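Local coordinates for putative hemin transport system, substrate-binding protein (Burkholderia cenocepacia J2315, PDB 5GIZ), which binds heme in the periplasm and probably hands it to a membrane transporter for import into the cell, at residues Thr18-Gly23 with Asp43-Leu48; Pro49-Gly52 with Ala56-Ala59. All coordinates share one frame; numbering follows the deposited sequence.

Interaction 1 of 2, residues Thr18-Gly23 with Asp43-Leu48; sequences TAFALG and DAAKRL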
loop_
_atom_site.group_PDB
_atom_site.type_symbol
_atom_site.label_atom_id
_atom_site.label_comp_id
_atom_site.label_asym_id
_atom_site.label_seq_id
_atom_site.Cartn_x
_atom_site.Cartn_y
_atom_site.Cartn_z
ATOM N N THR A 18 -5.420 -7.148 -6.875
ATOM C CA THR A 18 -6.813 -7.154 -7.278
ATOM C C THR A 18 -7.046 -8.100 -8.443
ATOM O O THR A 18 -7.929 -8.960 -8.407
ATOM C CB THR A 18 -7.217 -5.729 -7.631
ATOM O OG1 THR A 18 -7.061 -4.847 -6.500
ATOM C CG2 THR A 18 -8.678 -5.639 -8.104
ATOM N N ALA A 19 -6.198 -7.986 -9.455
ATOM C CA ALA A 19 -6.324 -8.887 -10.581
ATOM C C ALA A 19 -6.235 -10.336 -10.186
ATOM O O ALA A 19 -7.060 -11.167 -10.581
ATOM C CB ALA A 19 -5.305 -8.568 -11.641
ATOM N N PHE A 20 -5.229 -10.691 -9.394
ATOM C CA PHE A 20 -5.098 -12.083 -9.032
ATOM C C PHE A 20 -6.264 -12.529 -8.182
ATOM O O PHE A 20 -6.658 -13.668 -8.303
ATOM C CB PHE A 20 -3.722 -12.400 -8.397
ATOM C CG PHE A 20 -2.602 -12.502 -9.401
ATOM C CD1 PHE A 20 -2.555 -13.511 -10.316
ATOM C CD2 PHE A 20 -1.656 -11.526 -9.467
ATOM C CE1 PHE A 20 -1.536 -13.566 -11.272
ATOM C CE2 PHE A 20 -0.607 -11.606 -10.362
ATOM C CZ PHE A 20 -0.581 -12.577 -11.301
ATOM N N ALA A 21 -6.831 -11.638 -7.344
ATOM C CA ALA A 21 -7.923 -11.985 -6.428
ATOM C C ALA A 21 -9.241 -12.302 -7.169
ATOM O O ALA A 21 -10.123 -12.935 -6.614
ATOM C CB ALA A 21 -8.140 -10.851 -5.429
ATOM N N LEU A 22 -9.361 -11.840 -8.398
ATOM C CA LEU A 22 -10.541 -12.109 -9.216
ATOM C C LEU A 22 -10.571 -13.519 -9.784
ATOM O O LEU A 22 -11.661 -14.028 -10.052
ATOM C CB LEU A 22 -10.678 -11.093 -10.366
ATOM C CG LEU A 22 -10.933 -9.653 -9.904
ATOM C CD1 LEU A 22 -10.592 -8.664 -11.007
ATOM C CD2 LEU A 22 -12.392 -9.504 -9.489
ATOM N N GLY A 23 -9.419 -14.151 -9.981
ATOM C CA GLY A 23 -9.391 -15.575 -10.377
ATOM C C GLY A 23 -8.106 -16.057 -11.020
ATOM O O GLY A 23 -8.135 -16.615 -12.113
ATOM N N ASP A 43 2.090 -15.077 -4.669
ATOM C CA ASP A 43 3.274 -15.692 -5.347
ATOM C C ASP A 43 3.217 -15.589 -6.877
ATOM O O ASP A 43 4.221 -15.370 -7.531
ATOM C CB ASP A 43 3.407 -17.166 -4.994
ATOM C CG ASP A 43 3.878 -17.397 -3.579
ATOM O OD1 ASP A 43 4.413 -16.460 -2.935
ATOM O OD2 ASP A 43 3.712 -18.552 -3.080
ATOM N N ALA A 44 2.006 -15.617 -7.442
ATOM C CA ALA A 44 1.847 -15.458 -8.883
ATOM C C ALA A 44 2.312 -14.098 -9.402
ATOM O O ALA A 44 2.729 -13.966 -10.564
ATOM C CB ALA A 44 0.366 -15.655 -9.274
ATOM N N ALA A 45 2.213 -13.061 -8.563
ATOM C CA ALA A 45 2.662 -11.728 -8.951
ATOM C C ALA A 45 4.170 -11.650 -8.927
ATOM O O ALA A 45 4.823 -11.063 -9.816
ATOM C CB ALA A 45 2.068 -10.653 -7.997
ATOM N N LYS A 46 4.730 -12.188 -7.846
ATOM C CA LYS A 46 6.163 -12.198 -7.664
ATOM C C LYS A 46 6.911 -12.846 -8.844
ATOM O O LYS A 46 7.934 -12.294 -9.271
ATOM C CB LYS A 46 6.534 -12.854 -6.314
ATOM C CG LYS A 46 8.006 -12.689 -5.980
ATOM C CD LYS A 46 8.376 -13.302 -4.629
ATOM C CE LYS A 46 7.728 -12.580 -3.455
ATOM N NZ LYS A 46 6.618 -13.392 -2.882
ATOM N N ARG A 47 6.335 -13.924 -9.396
ATOM C CA ARG A 47 6.756 -14.626 -10.623
ATOM C C ARG A 47 6.758 -13.828 -11.956
ATOM O O ARG A 47 7.425 -14.214 -12.899
ATOM C CB ARG A 47 5.788 -15.806 -10.923
ATOM C CG ARG A 47 5.972 -17.008 -10.009
ATOM C CD ARG A 47 5.459 -18.281 -10.660
ATOM N NE ARG A 47 4.010 -18.407 -10.737
ATOM C CZ ARG A 47 3.205 -18.764 -9.727
ATOM N NH1 ARG A 47 3.675 -19.000 -8.511
ATOM N NH2 ARG A 47 1.907 -18.867 -9.943
ATOM N N LEU A 48 5.926 -12.816 -12.086
ATOM C CA LEU A 48 5.783 -12.099 -13.359
ATOM C C LEU A 48 7.097 -11.383 -13.660
ATOM O O LEU A 48 7.659 -10.738 -12.762
ATOM C CB LEU A 48 4.717 -11.032 -13.218
ATOM C CG LEU A 48 3.298 -11.520 -13.010
ATOM C CD1 LEU A 48 2.438 -10.292 -12.700
ATOM C CD2 LEU A 48 2.769 -12.295 -14.213
#
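Phe20 reaches from helix 13-23 to the short helix 43-46 and carries the whole contact, its ring meeting Ala44, Ala45 and Leu48. CB already points at the other segment, and CG lies anti to the carbonyl carbon (chi1 -77°), which carries the ring on toward helix 43-46. Ala44 CB lies over one face of that ring, 3.8 Å from the centroid and 26° off the normal, in a CH-pi contact. It is displaced toward the rim on the CE1 side, where Ala44 CB comes within 3.5 Å of Phe20 CE1. The CE2 side meets Ala45 obliquely: Phe20 CE2 is 3.6 Å from Ala45 CA and 3.7 Å from Ala45 CB. The small alanines let the ring come close to the helix backbone. At the far end Leu48, farther along the chain, brings one branch to the ring edge, with CD1 4.0 Å from Phe20 CZ and near the ring plane. Leu32 of strand 30-35 and Pro42 also touch Phe20, giving the aromatic a largely apolar setting. The arrangement is hydrophobic packing of helix 13-23 and helix 43-46 beside strand 30-35, at the edge of the parallel sheet in an N-terminal alpha/beta lobe, as in periplasmic binding proteins.

Interaction 2 of 2, residues Pro49-Gly52 with Ala56-Ala59; sequences PKVG and ALSA
Ala56, at the start of the second segment, faces Gly52 mainly through its backbone: Ala56 O stands 4.0 Å from Gly52 CA. Gly52 suits that place because its backbone takes a positive-phi conformation that side chains disfavour, and having none lets the two segments approach here. Next comes Leu57, whose backbone passes close to the first segment, with CA 3.6 Å from Val51 O. Its CD2 branch packs against the Val51 carbonyl, 3.8 Å from Val51 O. Separately, Leu57 CD2 makes a loose apolar touch with Val51 CG2 at 4.5 Å. Ser58 then supplies the bond that joins the segments: its backbone N donates to Val51 O at 2.9 Å, nearly straight at 169°, with the donor tilted 26° from the carbonyl plane. The serine hydroxyl turns instead to the following helix, where OG, anti to the backbone N (chi1 171°), accepts from Gly61 N. A small hydroxyl residue is well placed for this N-cap role, the helix beginning at Ala59. The whole is the base of a short hairpin-like loop carrying Tyr53, which ligates heme iron in the heme-bound protein, where Gln54 and Arg55 of the same loop also bind heme; here, in the apo form, no heme is bound.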
loop_
_atom_site.group_PDB
_atom_site.type_symbol
_atom_site.label_atom_id
_atom_site.label_comp_id
_atom_site.label_asym_id
_atom_site.label_seq_id
_atom_site.Cartn_x
_atom_site.Cartn_y
_atom_site.Cartn_z
ATOM N N PRO A 49 7.568 -11.426 -14.926
ATOM C CA PRO A 49 8.687 -10.563 -15.309
ATOM C C PRO A 49 8.365 -9.095 -14.997
ATOM O O PRO A 49 7.203 -8.648 -15.167
ATOM C CB PRO A 49 8.825 -10.802 -16.807
ATOM C CG PRO A 49 8.225 -12.149 -17.036
ATOM C CD PRO A 49 7.129 -12.299 -16.022
ATOM N N LYS A 50 9.362 -8.334 -14.568
ATOM C CA LYS A 50 9.140 -6.970 -14.139
ATOM C C LYS A 50 9.779 -6.025 -15.123
ATOM O O LYS A 50 10.868 -6.319 -15.680
ATOM C CB LYS A 50 9.677 -6.710 -12.716
ATOM C CG LYS A 50 9.155 -7.696 -11.676
ATOM C CD LYS A 50 7.655 -7.674 -11.659
ATOM C CE LYS A 50 7.050 -8.243 -10.382
ATOM N NZ LYS A 50 7.220 -9.664 -10.129
ATOM N N VAL A 51 9.118 -4.880 -15.303
ATOM C CA VAL A 51 9.533 -3.878 -16.277
ATOM C C VAL A 51 9.832 -2.520 -15.674
ATOM O O VAL A 51 9.580 -1.472 -16.268
ATOM C CB VAL A 51 8.545 -3.815 -17.460
ATOM C CG1 VAL A 51 8.648 -5.109 -18.256
ATOM C CG2 VAL A 51 7.153 -3.468 -16.970
ATOM N N GLY A 52 10.446 -2.539 -14.512
ATOM C CA GLY A 52 10.921 -1.361 -13.853
ATOM C C GLY A 52 10.171 -1.083 -12.590
ATOM O O GLY A 52 9.135 -1.735 -12.297
ATOM N N ALA A 56 9.510 4.443 -12.628
ATOM C CA ALA A 56 10.646 4.453 -13.551
ATOM C C ALA A 56 10.513 3.285 -14.530
ATOM O O ALA A 56 11.395 2.480 -14.669
ATOM C CB ALA A 56 11.964 4.385 -12.781
ATOM N N LEU A 57 9.384 3.227 -15.223
ATOM C CA LEU A 57 9.072 2.089 -16.094
ATOM C C LEU A 57 9.949 2.092 -17.321
ATOM O O LEU A 57 10.276 3.170 -17.843
ATOM C CB LEU A 57 7.603 2.114 -16.496
ATOM C CG LEU A 57 6.566 1.880 -15.407
ATOM C CD1 LEU A 57 5.171 2.108 -15.880
ATOM C CD2 LEU A 57 6.666 0.474 -14.857
ATOM N N SER A 58 10.323 0.905 -17.807
ATOM C CA SER A 58 10.919 0.762 -19.114
ATOM C C SER A 58 9.829 0.516 -20.145
ATOM O O SER A 58 9.253 -0.580 -20.207
ATOM C CB SER A 58 11.894 -0.402 -19.150
ATOM O OG SER A 58 12.333 -0.681 -20.478
ATOM N N ALA A 59 9.552 1.531 -20.968
ATOM C CA ALA A 59 8.523 1.370 -21.953
ATOM C C ALA A 59 8.885 0.259 -22.949
ATOM O O ALA A 59 8.033 -0.550 -23.320
ATOM C CB ALA A 59 8.243 2.678 -22.665
#

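From the N terminus, helix 13-23 leads through strand 30-35 to helix 43-46, and interaction 1 closes this excursion of 19 intervening residues by setting the two helices together. Interaction 2 follows in series, neither nested nor crossed: only three residues separate its segments, so it pinches off a tight loop, and the chain then enters helix 59-64. Their centres lie about 17 Å apart, yet the contacts are joined where Lys50 NZ meets Ala45 O at 2.8 Å, a probable hydrogen bond. Together they trace the connection from the helices beside strand 30-35, at the edge of the parallel sheet, to the loop bearing Tyr53, the iron ligand when heme is bound.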